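Local structure of iodotyrosine deiodinase (Thermotoga neapolitana, 6Q1B) at residues 24-29 and 131-136; 39-44 and 109-114; 66-71 and 139-144; 135-140 and 160-165. The protein catalyses the reductive removal of halogen from halotyrosines such as 3-iodo- and 3,5-diiodo-L-tyrosine, as an FMN-dependent homodimer of the nitroreductase family. All blocks are in the same frame, centred on the assembly; numbering follows the deposited sequence.

Contact 1. Residues 24-29 and 131-136; sequences LEDLIY and KGLGSV. With FMN (flavin mononucleotide), chain C.
K131 lays the end of its chain over one face of the Y29 ring. From CB outward, CG comes 3.4 Å from CD2 of Y29, and CD then lies nearest OD1 of D26. The bend at chi2 (-65°) turns the chain toward the tyrosine, where CE rests over the middle of one face, 3.3 Å from the ring centroid, a CH-pi contact. NZ follows, 4.2 Å from the centroid of Y29 and 8° off the ring normal, a cation-pi interaction. CD1 of L133 packs on CB of D26 at 3.7 Å. G132, at positive phi, ends helix 113-130 in a Schellman motif, and the chain then heads for the FMN site, where CG2 of V136 touches the flavin. Y29 OH weakly accepts from Y5 N of the second subunit. The lysine probably gains from its cation-pi and CH-pi contacts, in place of a hydrogen bond between the segments, while OD1 of D26, 5.1 Å from NZ of K131, may add longer-range attraction.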
# COMPACT_ATOMS: atom_id res chain seq x y z
N LEU A 24 4.19 4.89 23.19
CA LEU A 24 3.39 3.91 22.51
C LEU A 24 2.28 4.59 21.71
O LEU A 24 1.98 4.20 20.59
CB LEU A 24 2.80 2.96 23.52
CG LEU A 24 2.00 1.82 22.92
CD1 LEU A 24 2.86 0.99 22.02
CD2 LEU A 24 1.40 1.01 24.04
N GLU A 25 1.69 5.63 22.29
CA GLU A 25 0.58 6.30 21.64
C GLU A 25 0.97 6.79 20.24
O GLU A 25 0.14 6.78 19.34
CB GLU A 25 0.09 7.48 22.47
CG GLU A 25 -1.19 8.10 21.94
CD GLU A 25 -2.28 7.07 21.65
OE1 GLU A 25 -2.54 6.21 22.53
OE2 GLU A 25 -2.86 7.10 20.55
N ASP A 26 2.22 7.20 20.06
CA ASP A 26 2.70 7.64 18.76
C ASP A 26 2.60 6.52 17.74
O ASP A 26 2.21 6.72 16.60
CB ASP A 26 4.15 8.12 18.84
CG ASP A 26 4.28 9.53 19.34
OD1 ASP A 26 3.27 10.11 19.74
OD2 ASP A 26 5.42 10.05 19.31
N LEU A 27 3.01 5.33 18.15
CA LEU A 27 2.96 4.19 17.26
C LEU A 27 1.51 3.79 17.05
O LEU A 27 1.09 3.53 15.93
CB LEU A 27 3.78 3.04 17.84
CG LEU A 27 3.74 1.71 17.11
CD1 LEU A 27 4.20 1.88 15.69
CD2 LEU A 27 4.63 0.73 17.85
N ILE A 28 0.75 3.74 18.14
CA ILE A 28 -0.66 3.37 18.04
C ILE A 28 -1.40 4.35 17.13
O ILE A 28 -2.24 3.95 16.35
CB ILE A 28 -1.35 3.33 19.40
CG1 ILE A 28 -0.69 2.29 20.30
CG2 ILE A 28 -2.82 2.99 19.24
CD1 ILE A 28 -0.61 0.92 19.72
N TYR A 29 -1.07 5.63 17.23
CA TYR A 29 -1.66 6.60 16.31
C TYR A 29 -1.48 6.15 14.88
O TYR A 29 -2.41 6.18 14.06
CB TYR A 29 -1.02 7.97 16.53
CG TYR A 29 -1.31 8.92 15.42
CD1 TYR A 29 -2.49 9.66 15.42
CD2 TYR A 29 -0.42 9.09 14.38
CE1 TYR A 29 -2.76 10.54 14.40
CE2 TYR A 29 -0.69 9.98 13.37
CZ TYR A 29 -1.85 10.69 13.39
OH TYR A 29 -2.10 11.58 12.36
N LYS A 131 4.20 11.92 13.12
CA LYS A 131 4.54 11.86 14.54
C LYS A 131 6.02 12.00 14.78
O LYS A 131 6.49 11.89 15.92
CB LYS A 131 4.04 10.55 15.15
CG LYS A 131 2.54 10.50 15.29
CD LYS A 131 2.03 11.55 16.28
CE LYS A 131 0.50 11.59 16.28
NZ LYS A 131 -0.06 12.78 16.98
N GLY A 132 6.76 12.22 13.71
CA GLY A 132 8.19 12.42 13.80
C GLY A 132 8.92 11.13 14.06
O GLY A 132 10.03 11.13 14.57
N LEU A 133 8.30 10.02 13.73
CA LEU A 133 8.96 8.76 13.87
C LEU A 133 9.48 8.37 12.53
O LEU A 133 9.05 8.87 11.50
CB LEU A 133 8.03 7.70 14.42
CG LEU A 133 7.43 8.13 15.74
CD1 LEU A 133 6.54 7.03 16.22
CD2 LEU A 133 8.47 8.42 16.79
N GLY A 134 10.45 7.48 12.56
CA GLY A 134 11.04 6.99 11.35
C GLY A 134 10.77 5.52 11.24
O GLY A 134 10.49 4.83 12.21
N SER A 135 10.86 5.03 10.02
CA SER A 135 10.78 3.61 9.82
C SER A 135 11.37 3.23 8.50
O SER A 135 11.88 4.05 7.76
CB SER A 135 9.34 3.12 9.90
OG SER A 135 9.34 1.70 10.00
N VAL A 136 11.38 1.94 8.26
CA VAL A 136 11.84 1.39 7.02
C VAL A 136 11.02 0.13 6.83
O VAL A 136 10.84 -0.62 7.76
CB VAL A 136 13.34 1.11 7.02
CG1 VAL A 136 13.74 0.33 8.24
CG2 VAL A 136 13.73 0.39 5.74
N1 FMN C . 14.99 -0.98 2.91
C2 FMN C . 15.91 -1.80 3.46
O2 FMN C . 16.92 -1.31 3.94
N3 FMN C . 15.73 -3.15 3.45
C4 FMN C . 14.60 -3.72 2.93
O4 FMN C . 14.46 -4.94 2.93
C4A FMN C . 13.66 -2.89 2.37
N5 FMN C . 12.53 -3.42 1.83
C5A FMN C . 11.58 -2.59 1.33
C6 FMN C . 10.42 -3.16 0.84
C7 FMN C . 9.43 -2.35 0.33
C7M FMN C . 8.19 -2.98 -0.21
C8 FMN C . 9.63 -0.98 0.32
C8M FMN C . 8.52 -0.12 -0.20
C9 FMN C . 10.78 -0.39 0.83
C9A FMN C . 11.77 -1.21 1.34
N10 FMN C . 12.95 -0.68 1.84
C10 FMN C . 13.86 -1.53 2.39
C1' FMN C . 13.21 0.78 1.88
C2' FMN C . 13.61 1.24 0.47
O2' FMN C . 14.97 0.93 0.25
C3' FMN C . 13.32 2.73 0.35
O3' FMN C . 11.93 2.95 0.43
C4' FMN C . 13.87 3.35 -0.93
O4' FMN C . 15.28 3.27 -0.83
C5' FMN C . 13.48 4.80 -1.04
O5' FMN C . 13.90 5.44 0.14
P FMN C . 13.63 7.00 0.32
O1P FMN C . 14.39 7.43 1.59
O2P FMN C . 12.13 7.24 0.48
O3P FMN C . 14.18 7.65 -0.95

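Contact 2. Residues 39-44 and 109-114; sequences SGMNAQ and SAPYSR. With FMN (flavin mononucleotide), chain I; YOF (3-fluorotyrosine), chain H.
M41 and P111 cross at about a right angle, CG of the methionine pressing on CG of the proline at 3.4 Å, tighter than usual for two carbons. M41 CG lies anti to the carbonyl carbon (chi1 -71°), and beyond it the chain runs extended. Nearby, the methyls of A43 and A110 meet, and a water donates to both G40 O and P111 O. Residues 110-113 form a type II beta turn that places Y112 at the N-cap of helix 113-130; in this nitroreductase-family dimer, loop and turn line one side of an active site shared with the second subunit. The Y112 ring turns its edge to the 3-fluorotyrosine, CD2 lying 3.3 Å from F, while its CB touches the flavin methyl C7M at 3.4 Å. An alanine here would keep the CB contact but would probably leave the fluorine edge of the ligand without its aromatic neighbour. M41 N donates to the ligand OH at 2.8 Å, nearly straight at 165°.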
# COMPACT_ATOMS: atom_id res chain seq x y z
N SER A 39 -9.78 -1.58 2.35
CA SER A 39 -9.29 -2.94 2.24
C SER A 39 -10.33 -3.73 1.51
O SER A 39 -11.48 -3.33 1.47
CB SER A 39 -8.98 -3.56 3.60
OG SER A 39 -10.12 -3.61 4.43
N GLY A 40 -9.90 -4.81 0.89
CA GLY A 40 -10.79 -5.72 0.21
C GLY A 40 -11.83 -6.16 1.20
O GLY A 40 -11.51 -6.64 2.29
N MET A 41 -13.08 -5.99 0.78
CA MET A 41 -14.24 -6.36 1.56
C MET A 41 -14.21 -5.78 2.95
O MET A 41 -14.85 -6.27 3.86
CB MET A 41 -14.36 -7.87 1.61
CG MET A 41 -14.76 -8.43 0.25
SD MET A 41 -15.63 -9.99 0.36
CE MET A 41 -15.88 -10.31 -1.37
N ASN A 42 -13.55 -4.64 3.08
CA ASN A 42 -13.35 -3.98 4.35
C ASN A 42 -12.93 -4.93 5.44
O ASN A 42 -13.32 -4.82 6.60
CB ASN A 42 -14.60 -3.24 4.76
CG ASN A 42 -14.35 -2.32 5.90
OD1 ASN A 42 -13.28 -1.74 6.02
ND2 ASN A 42 -15.34 -2.16 6.77
N ALA A 43 -12.15 -5.93 5.05
CA ALA A 43 -11.74 -6.94 5.97
C ALA A 43 -10.78 -6.39 7.01
O ALA A 43 -10.63 -6.97 8.06
CB ALA A 43 -11.10 -8.05 5.23
N GLN A 44 -10.14 -5.27 6.72
CA GLN A 44 -9.12 -4.71 7.61
C GLN A 44 -8.13 -5.81 7.95
O GLN A 44 -7.99 -6.19 9.12
CB GLN A 44 -9.75 -4.14 8.86
CG GLN A 44 -10.73 -3.05 8.56
CD GLN A 44 -11.86 -3.00 9.55
OE1 GLN A 44 -11.65 -2.63 10.68
NE2 GLN A 44 -13.06 -3.38 9.12
N SER A 109 -6.61 -14.97 4.41
CA SER A 109 -7.86 -15.37 3.82
C SER A 109 -8.64 -14.19 3.26
O SER A 109 -9.59 -14.39 2.50
CB SER A 109 -8.68 -16.10 4.84
OG SER A 109 -8.97 -15.23 5.90
N ALA A 110 -8.25 -12.97 3.62
CA ALA A 110 -9.01 -11.80 3.21
C ALA A 110 -8.76 -11.49 1.76
O ALA A 110 -7.67 -11.70 1.25
CB ALA A 110 -8.67 -10.61 4.03
N PRO A 111 -9.79 -11.00 1.08
CA PRO A 111 -9.60 -10.64 -0.33
C PRO A 111 -8.65 -9.48 -0.47
O PRO A 111 -8.78 -8.49 0.24
CB PRO A 111 -11.00 -10.27 -0.80
CG PRO A 111 -11.75 -9.95 0.42
CD PRO A 111 -11.16 -10.72 1.54
N TYR A 112 -7.72 -9.60 -1.40
CA TYR A 112 -6.74 -8.58 -1.63
C TYR A 112 -6.09 -8.19 -0.32
O TYR A 112 -5.84 -7.03 -0.04
CB TYR A 112 -7.39 -7.41 -2.33
CG TYR A 112 -8.23 -7.82 -3.51
CD1 TYR A 112 -7.64 -8.19 -4.70
CD2 TYR A 112 -9.62 -7.87 -3.42
CE1 TYR A 112 -8.40 -8.57 -5.79
CE2 TYR A 112 -10.39 -8.25 -4.50
CZ TYR A 112 -9.78 -8.61 -5.68
OH TYR A 112 -10.54 -8.99 -6.76
N SER A 113 -5.78 -9.19 0.49
CA SER A 113 -5.23 -8.95 1.80
C SER A 113 -3.88 -8.27 1.72
O SER A 113 -3.63 -7.32 2.47
CB SER A 113 -5.12 -10.27 2.55
OG SER A 113 -4.47 -11.20 1.76
N ARG A 114 -2.99 -8.72 0.84
CA ARG A 114 -1.67 -8.15 0.81
C ARG A 114 -1.70 -6.75 0.25
O ARG A 114 -1.08 -5.86 0.79
CB ARG A 114 -0.73 -9.01 -0.01
CG ARG A 114 -0.77 -10.46 0.44
CD ARG A 114 0.41 -11.19 -0.15
NE ARG A 114 1.63 -10.60 0.35
CZ ARG A 114 2.73 -10.40 -0.36
NH1 ARG A 114 2.81 -10.80 -1.62
NH2 ARG A 114 3.76 -9.81 0.22
N1 FMN I . -14.47 -2.03 -4.06
C2 FMN I . -15.24 -2.47 -5.07
O2 FMN I . -16.35 -2.00 -5.15
N3 FMN I . -14.83 -3.44 -5.96
C4 FMN I . -13.56 -3.93 -5.84
O4 FMN I . -13.13 -4.77 -6.61
C4A FMN I . -12.76 -3.47 -4.82
N5 FMN I . -11.51 -3.96 -4.68
C5A FMN I . -10.71 -3.48 -3.70
C6 FMN I . -9.42 -3.98 -3.61
C7 FMN I . -8.60 -3.48 -2.63
C7M FMN I . -7.21 -3.99 -2.55
C8 FMN I . -9.04 -2.51 -1.75
C8M FMN I . -8.17 -1.95 -0.69
C9 FMN I . -10.34 -2.04 -1.83
C9A FMN I . -11.15 -2.51 -2.82
N10 FMN I . -12.43 -2.05 -2.94
C10 FMN I . -13.21 -2.51 -3.94
C1' FMN I . -12.98 -1.02 -1.99
C2' FMN I . -13.42 -1.73 -0.69
O2' FMN I . -14.66 -2.41 -0.82
C3' FMN I . -13.45 -0.67 0.40
O3' FMN I . -12.13 -0.23 0.58
C4' FMN I . -13.98 -1.15 1.74
O4' FMN I . -15.30 -1.56 1.53
C5' FMN I . -13.93 -0.06 2.80
O5' FMN I . -14.62 1.07 2.33
P FMN I . -14.69 2.32 3.25
O1P FMN I . -15.24 1.89 4.59
O2P FMN I . -15.58 3.28 2.50
O3P FMN I . -13.32 2.95 3.33
N YOF H . -14.58 -6.93 -7.55
CA YOF H . -15.93 -7.23 -7.11
C YOF H . -16.76 -5.98 -7.17
O YOF H . -18.08 -6.16 -6.94
OXT YOF H . -16.37 -4.83 -7.42
CB YOF H . -15.99 -7.80 -5.70
CG YOF H . -15.45 -6.93 -4.62
CD1 YOF H . -14.24 -7.29 -4.06
CD2 YOF H . -16.12 -5.79 -4.18
CE1 YOF H . -13.73 -6.52 -3.02
CE2 YOF H . -15.64 -5.03 -3.12
CZ YOF H . -14.41 -5.39 -2.55
OH YOF H . -13.87 -4.67 -1.53
F YOF H . -12.58 -6.84 -2.42
O HOH W 1 -8.86 -7.26 2.64

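Contact 3. Residues 66-71 and 139-144; sequences RSEKTF and TPPDFR. With FMN (flavin mononucleotide), chain C; YOF (3-fluorotyrosine), chain D.
OE2 of E68 is gripped twice: by the ammonium N of 3-fluorotyrosine, at 2.7 Å, and by the hydroxyl of Y138. The carboxylate gets there because the chain bends at chi2 (-66°), which lays CD against CD of P141 at 3.4 Å. That proline wedges against helix 54-74: CG of P141 lies 3.1 Å from OG of S67 and 3.4 Å from CB of F71, whose ring also passes the ligand CB. D142 N gives S67 OG a weak hydrogen bond, bent to 122°. Further along the loop T139 N, one of several donors to FMN, reaches O4 at 3.1 Å. A glutamine in place of E68 would probably weaken the hold on the ammonium group, which would lose its negatively charged partner. Helix and loop thus close over the amino end of the bound 3-fluorotyrosine, with Y72 and K92 as further polar partners. A carboxylate set against the ammonium group is consistent with recognition of the amino group of a halotyrosine.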
# COMPACT_ATOMS: atom_id res chain seq x y z
N ARG A 66 20.95 -13.42 9.04
CA ARG A 66 21.40 -14.67 8.45
C ARG A 66 20.83 -14.80 7.06
O ARG A 66 21.51 -15.15 6.11
CB ARG A 66 20.96 -15.85 9.30
CG ARG A 66 21.13 -17.20 8.61
CD ARG A 66 22.58 -17.47 8.30
NE ARG A 66 22.97 -17.04 6.96
CZ ARG A 66 24.21 -17.14 6.47
NH1 ARG A 66 25.18 -17.64 7.22
NH2 ARG A 66 24.47 -16.73 5.24
N SER A 67 19.54 -14.53 6.97
CA SER A 67 18.81 -14.63 5.73
C SER A 67 19.39 -13.63 4.75
O SER A 67 19.64 -13.97 3.61
CB SER A 67 17.33 -14.38 5.97
OG SER A 67 16.58 -14.50 4.78
N GLU A 68 19.61 -12.41 5.22
CA GLU A 68 20.23 -11.38 4.39
C GLU A 68 21.60 -11.78 3.94
O GLU A 68 21.96 -11.60 2.79
CB GLU A 68 20.34 -10.05 5.13
CG GLU A 68 19.02 -9.41 5.42
CD GLU A 68 18.26 -8.98 4.20
OE1 GLU A 68 18.69 -9.27 3.05
OE2 GLU A 68 17.21 -8.33 4.39
N LYS A 69 22.37 -12.34 4.84
CA LYS A 69 23.74 -12.68 4.49
C LYS A 69 23.76 -13.64 3.31
O LYS A 69 24.52 -13.46 2.36
CB LYS A 69 24.43 -13.29 5.68
CG LYS A 69 25.92 -13.36 5.50
CD LYS A 69 26.53 -13.77 6.81
CE LYS A 69 28.01 -13.69 6.76
NZ LYS A 69 28.61 -14.66 5.80
N THR A 70 22.91 -14.65 3.36
CA THR A 70 22.82 -15.61 2.27
C THR A 70 22.35 -14.89 1.00
O THR A 70 22.87 -15.10 -0.09
CB THR A 70 21.86 -16.75 2.66
OG1 THR A 70 22.46 -17.49 3.74
CG2 THR A 70 21.61 -17.69 1.51
N PHE A 71 21.39 -14.00 1.17
CA PHE A 71 20.82 -13.28 0.05
C PHE A 71 21.89 -12.42 -0.60
O PHE A 71 21.96 -12.36 -1.83
CB PHE A 71 19.63 -12.44 0.51
CG PHE A 71 19.31 -11.31 -0.40
CD1 PHE A 71 18.48 -11.49 -1.48
CD2 PHE A 71 19.87 -10.06 -0.19
CE1 PHE A 71 18.20 -10.44 -2.32
CE2 PHE A 71 19.58 -9.02 -1.03
CZ PHE A 71 18.76 -9.21 -2.09
N THR A 139 12.16 -5.97 4.73
CA THR A 139 11.65 -7.21 4.19
C THR A 139 12.83 -8.14 4.03
O THR A 139 13.55 -8.07 3.03
CB THR A 139 10.96 -6.99 2.85
OG1 THR A 139 11.85 -6.30 1.97
CG2 THR A 139 9.70 -6.16 3.02
N PRO A 140 13.08 -8.99 5.02
CA PRO A 140 14.15 -9.98 4.90
C PRO A 140 13.80 -10.97 3.82
O PRO A 140 12.63 -11.09 3.47
CB PRO A 140 14.18 -10.64 6.27
CG PRO A 140 12.77 -10.50 6.76
CD PRO A 140 12.29 -9.19 6.24
N PRO A 141 14.78 -11.70 3.30
CA PRO A 141 14.51 -12.63 2.20
C PRO A 141 13.49 -13.69 2.58
O PRO A 141 12.72 -14.14 1.73
CB PRO A 141 15.87 -13.28 1.93
CG PRO A 141 16.85 -12.41 2.53
CD PRO A 141 16.21 -11.65 3.64
N ASP A 142 13.51 -14.07 3.85
CA ASP A 142 12.63 -15.10 4.37
C ASP A 142 11.98 -14.58 5.64
O ASP A 142 12.65 -14.15 6.57
CB ASP A 142 13.39 -16.39 4.66
CG ASP A 142 12.48 -17.53 5.09
OD1 ASP A 142 11.40 -17.71 4.48
OD2 ASP A 142 12.83 -18.24 6.06
N PHE A 143 10.65 -14.59 5.64
CA PHE A 143 9.87 -14.16 6.79
C PHE A 143 9.52 -15.33 7.67
O PHE A 143 9.07 -15.14 8.80
CB PHE A 143 8.58 -13.49 6.33
CG PHE A 143 8.77 -12.11 5.76
CD1 PHE A 143 8.73 -11.00 6.59
CD2 PHE A 143 8.96 -11.93 4.40
CE1 PHE A 143 8.87 -9.73 6.07
CE2 PHE A 143 9.12 -10.65 3.88
CZ PHE A 143 9.07 -9.55 4.71
N ARG A 144 9.71 -16.54 7.16
CA ARG A 144 9.17 -17.74 7.80
C ARG A 144 9.74 -17.93 9.19
O ARG A 144 9.01 -18.25 10.14
CB ARG A 144 9.44 -18.97 6.93
CG ARG A 144 8.71 -18.90 5.60
CD ARG A 144 9.10 -20.01 4.64
NE ARG A 144 8.31 -19.97 3.42
CZ ARG A 144 8.39 -20.85 2.42
NH1 ARG A 144 9.25 -21.86 2.50
NH2 ARG A 144 7.62 -20.71 1.35
N1 FMN C . 14.99 -0.98 2.91
C2 FMN C . 15.91 -1.80 3.46
O2 FMN C . 16.92 -1.31 3.94
N3 FMN C . 15.73 -3.15 3.45
C4 FMN C . 14.60 -3.72 2.93
O4 FMN C . 14.46 -4.94 2.93
C4A FMN C . 13.66 -2.89 2.37
N5 FMN C . 12.53 -3.42 1.83
C5A FMN C . 11.58 -2.59 1.33
C6 FMN C . 10.42 -3.16 0.84
C7 FMN C . 9.43 -2.35 0.33
C7M FMN C . 8.19 -2.98 -0.21
C8 FMN C . 9.63 -0.98 0.32
C8M FMN C . 8.52 -0.12 -0.20
C9 FMN C . 10.78 -0.39 0.83
C9A FMN C . 11.77 -1.21 1.34
N10 FMN C . 12.95 -0.68 1.84
C10 FMN C . 13.86 -1.53 2.39
C1' FMN C . 13.21 0.78 1.88
C2' FMN C . 13.61 1.24 0.47
O2' FMN C . 14.97 0.93 0.25
C3' FMN C . 13.32 2.73 0.35
O3' FMN C . 11.93 2.95 0.43
C4' FMN C . 13.87 3.35 -0.93
O4' FMN C . 15.28 3.27 -0.83
C5' FMN C . 13.48 4.80 -1.04
O5' FMN C . 13.90 5.44 0.14
P FMN C . 13.63 7.00 0.32
O1P FMN C . 14.39 7.43 1.59
O2P FMN C . 12.13 7.24 0.48
O3P FMN C . 14.18 7.65 -0.95
N YOF D . 16.34 -6.73 2.35
CA YOF D . 17.70 -6.53 1.95
C YOF D . 18.28 -5.50 2.89
O YOF D . 19.57 -5.19 2.68
OXT YOF D . 17.66 -4.92 3.77
CB YOF D . 17.82 -5.96 0.55
CG YOF D . 17.00 -4.76 0.25
CD1 YOF D . 15.87 -4.90 -0.56
CD2 YOF D . 17.37 -3.48 0.70
CE1 YOF D . 15.14 -3.76 -0.90
CE2 YOF D . 16.64 -2.34 0.38
CZ YOF D . 15.50 -2.50 -0.42
OH YOF D . 14.79 -1.40 -0.74
F YOF D . 14.03 -3.84 -1.66

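Contact 4. Residues 135-140 and 160-165; sequences SVPYTP and VILPVG. With FMN (flavin mononucleotide), chain C; YOF (3-fluorotyrosine), chain D.
Backbone hydrogen bonds join Y138 and I161 as an antiparallel hydrogen-bonded pair: Y138 N donates to I161 O at 2.8 Å, and I161 N returns the bond to Y138 O at 3.0 Å. A CA-H...O contact flanks this bridge, L162 CA pointing its hydrogen almost straight at V136 O (3.5 Å, 174°). Among the apolar pairs, CG1 of V136 meets CD of P163 at 3.5 Å, and CB of P137 rests on CG2 of V160 at 3.8 Å. Y138 and I161 lie side by side, pointing the same way, with CD1 of I161 at the ring edge. With chi1 at 172°, the Y138 ring swings away from its own backbone N and brings its edge to FMN N3 and to OXT of the 3-fluorotyrosine. The contacts to FMN come from V136, P137, Y138 and T139. Strand 156-165 also pairs with strand 100-107, while helix 113-130 packs on V160, L162 and V164, and helices 54-74 and 94-97 cover I161.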
# COMPACT_ATOMS: atom_id res chain seq x y z
N SER A 135 10.86 5.03 10.02
CA SER A 135 10.78 3.61 9.82
C SER A 135 11.37 3.23 8.50
O SER A 135 11.88 4.05 7.76
CB SER A 135 9.34 3.12 9.90
OG SER A 135 9.34 1.70 10.00
N VAL A 136 11.38 1.94 8.26
CA VAL A 136 11.84 1.39 7.02
C VAL A 136 11.02 0.13 6.83
O VAL A 136 10.84 -0.62 7.76
CB VAL A 136 13.34 1.11 7.02
CG1 VAL A 136 13.74 0.33 8.24
CG2 VAL A 136 13.73 0.39 5.74
N PRO A 137 10.47 -0.06 5.63
CA PRO A 137 9.76 -1.30 5.38
C PRO A 137 10.80 -2.37 5.18
O PRO A 137 11.36 -2.50 4.12
CB PRO A 137 8.97 -1.01 4.12
CG PRO A 137 8.93 0.45 4.02
CD PRO A 137 10.22 0.91 4.56
N TYR A 138 11.09 -3.09 6.23
CA TYR A 138 12.17 -4.02 6.13
C TYR A 138 11.60 -5.38 5.77
O TYR A 138 10.71 -5.88 6.42
CB TYR A 138 12.96 -4.10 7.42
CG TYR A 138 13.94 -5.20 7.31
CD1 TYR A 138 14.95 -5.17 6.36
CD2 TYR A 138 13.83 -6.33 8.10
CE1 TYR A 138 15.82 -6.22 6.22
CE2 TYR A 138 14.68 -7.38 7.97
CZ TYR A 138 15.69 -7.31 7.04
OH TYR A 138 16.54 -8.35 6.90
N THR A 139 12.16 -5.97 4.73
CA THR A 139 11.65 -7.21 4.19
C THR A 139 12.83 -8.14 4.03
O THR A 139 13.55 -8.07 3.03
CB THR A 139 10.96 -6.99 2.85
OG1 THR A 139 11.85 -6.30 1.97
CG2 THR A 139 9.70 -6.16 3.02
N PRO A 140 13.08 -8.99 5.02
CA PRO A 140 14.15 -9.98 4.90
C PRO A 140 13.80 -10.97 3.82
O PRO A 140 12.63 -11.09 3.47
CB PRO A 140 14.18 -10.64 6.27
CG PRO A 140 12.77 -10.50 6.76
CD PRO A 140 12.29 -9.19 6.24
N VAL A 160 5.78 -7.21 6.62
CA VAL A 160 6.88 -6.29 6.74
C VAL A 160 7.22 -6.10 8.18
O VAL A 160 6.37 -6.19 9.04
CB VAL A 160 6.54 -4.94 6.10
CG1 VAL A 160 5.34 -4.31 6.76
CG2 VAL A 160 7.74 -4.03 6.13
N ILE A 161 8.49 -5.87 8.42
CA ILE A 161 8.99 -5.45 9.71
C ILE A 161 9.27 -3.99 9.58
O ILE A 161 10.09 -3.60 8.76
CB ILE A 161 10.25 -6.20 10.08
CG1 ILE A 161 9.95 -7.68 10.19
CG2 ILE A 161 10.84 -5.66 11.39
CD1 ILE A 161 11.22 -8.53 10.20
N LEU A 162 8.57 -3.19 10.36
CA LEU A 162 8.74 -1.77 10.37
C LEU A 162 9.43 -1.40 11.65
O LEU A 162 8.79 -1.25 12.67
CB LEU A 162 7.40 -1.07 10.26
CG LEU A 162 6.70 -1.18 8.93
CD1 LEU A 162 5.32 -0.62 9.07
CD2 LEU A 162 7.47 -0.39 7.92
N PRO A 163 10.75 -1.26 11.62
CA PRO A 163 11.36 -0.70 12.82
C PRO A 163 10.86 0.70 12.97
O PRO A 163 10.76 1.42 11.99
CB PRO A 163 12.86 -0.71 12.51
CG PRO A 163 13.01 -1.56 11.28
CD PRO A 163 11.73 -1.45 10.54
N VAL A 164 10.53 1.09 14.18
CA VAL A 164 9.99 2.40 14.41
C VAL A 164 10.70 2.99 15.59
O VAL A 164 10.86 2.36 16.62
CB VAL A 164 8.49 2.35 14.69
CG1 VAL A 164 7.99 3.72 15.07
CG2 VAL A 164 7.74 1.84 13.47
N GLY A 165 11.07 4.24 15.44
CA GLY A 165 11.69 4.93 16.53
C GLY A 165 11.91 6.34 16.08
O GLY A 165 11.49 6.73 15.00
N1 FMN C . 14.99 -0.98 2.91
C2 FMN C . 15.91 -1.80 3.46
O2 FMN C . 16.92 -1.31 3.94
N3 FMN C . 15.73 -3.15 3.45
C4 FMN C . 14.60 -3.72 2.93
O4 FMN C . 14.46 -4.94 2.93
C4A FMN C . 13.66 -2.89 2.37
N5 FMN C . 12.53 -3.42 1.83
C5A FMN C . 11.58 -2.59 1.33
C6 FMN C . 10.42 -3.16 0.84
C7 FMN C . 9.43 -2.35 0.33
C7M FMN C . 8.19 -2.98 -0.21
C8 FMN C . 9.63 -0.98 0.32
C8M FMN C . 8.52 -0.12 -0.20
C9 FMN C . 10.78 -0.39 0.83
C9A FMN C . 11.77 -1.21 1.34
N10 FMN C . 12.95 -0.68 1.84
C10 FMN C . 13.86 -1.53 2.39
C1' FMN C . 13.21 0.78 1.88
C2' FMN C . 13.61 1.24 0.47
O2' FMN C . 14.97 0.93 0.25
C3' FMN C . 13.32 2.73 0.35
O3' FMN C . 11.93 2.95 0.43
C4' FMN C . 13.87 3.35 -0.93
O4' FMN C . 15.28 3.27 -0.83
C5' FMN C . 13.48 4.80 -1.04
O5' FMN C . 13.90 5.44 0.14
P FMN C . 13.63 7.00 0.32
O1P FMN C . 14.39 7.43 1.59
O2P FMN C . 12.13 7.24 0.48
O3P FMN C . 14.18 7.65 -0.95
N YOF D . 16.34 -6.73 2.35
CA YOF D . 17.70 -6.53 1.95
C YOF D . 18.28 -5.50 2.89
O YOF D . 19.57 -5.19 2.68
OXT YOF D . 17.66 -4.92 3.77
CB YOF D . 17.82 -5.96 0.55
CG YOF D . 17.00 -4.76 0.25
CD1 YOF D . 15.87 -4.90 -0.56
CD2 YOF D . 17.37 -3.48 0.70
CE1 YOF D . 15.14 -3.76 -0.90
CE2 YOF D . 16.64 -2.34 0.38
CZ YOF D . 15.50 -2.50 -0.42
OH YOF D . 14.79 -1.40 -0.74
F YOF D . 14.03 -3.84 -1.66

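How the contacts relate
From the N terminus, helix 24-35 opens the first loop, which contact 1 closes at residues 131-136, just past helix 113-130. Contact 2 is nested inside it, tying the loop after helix 24-35 to the start of helix 113-130. Contact 3 opens on helix 54-74 and closes at 139-144, beyond the end of contact 1, and therefore crosses both contact 1 and contact 2. Contact 4 is the most local, joining 135-140 to strand 156-165; it shares S135 and V136 with contact 1 and T139 and P140 with contact 3. Residues 131-144 run through contacts 1, 4 and 3, and V136 to T139 of them meet one FMN, whereas contact 2 faces the other FMN of the dimer.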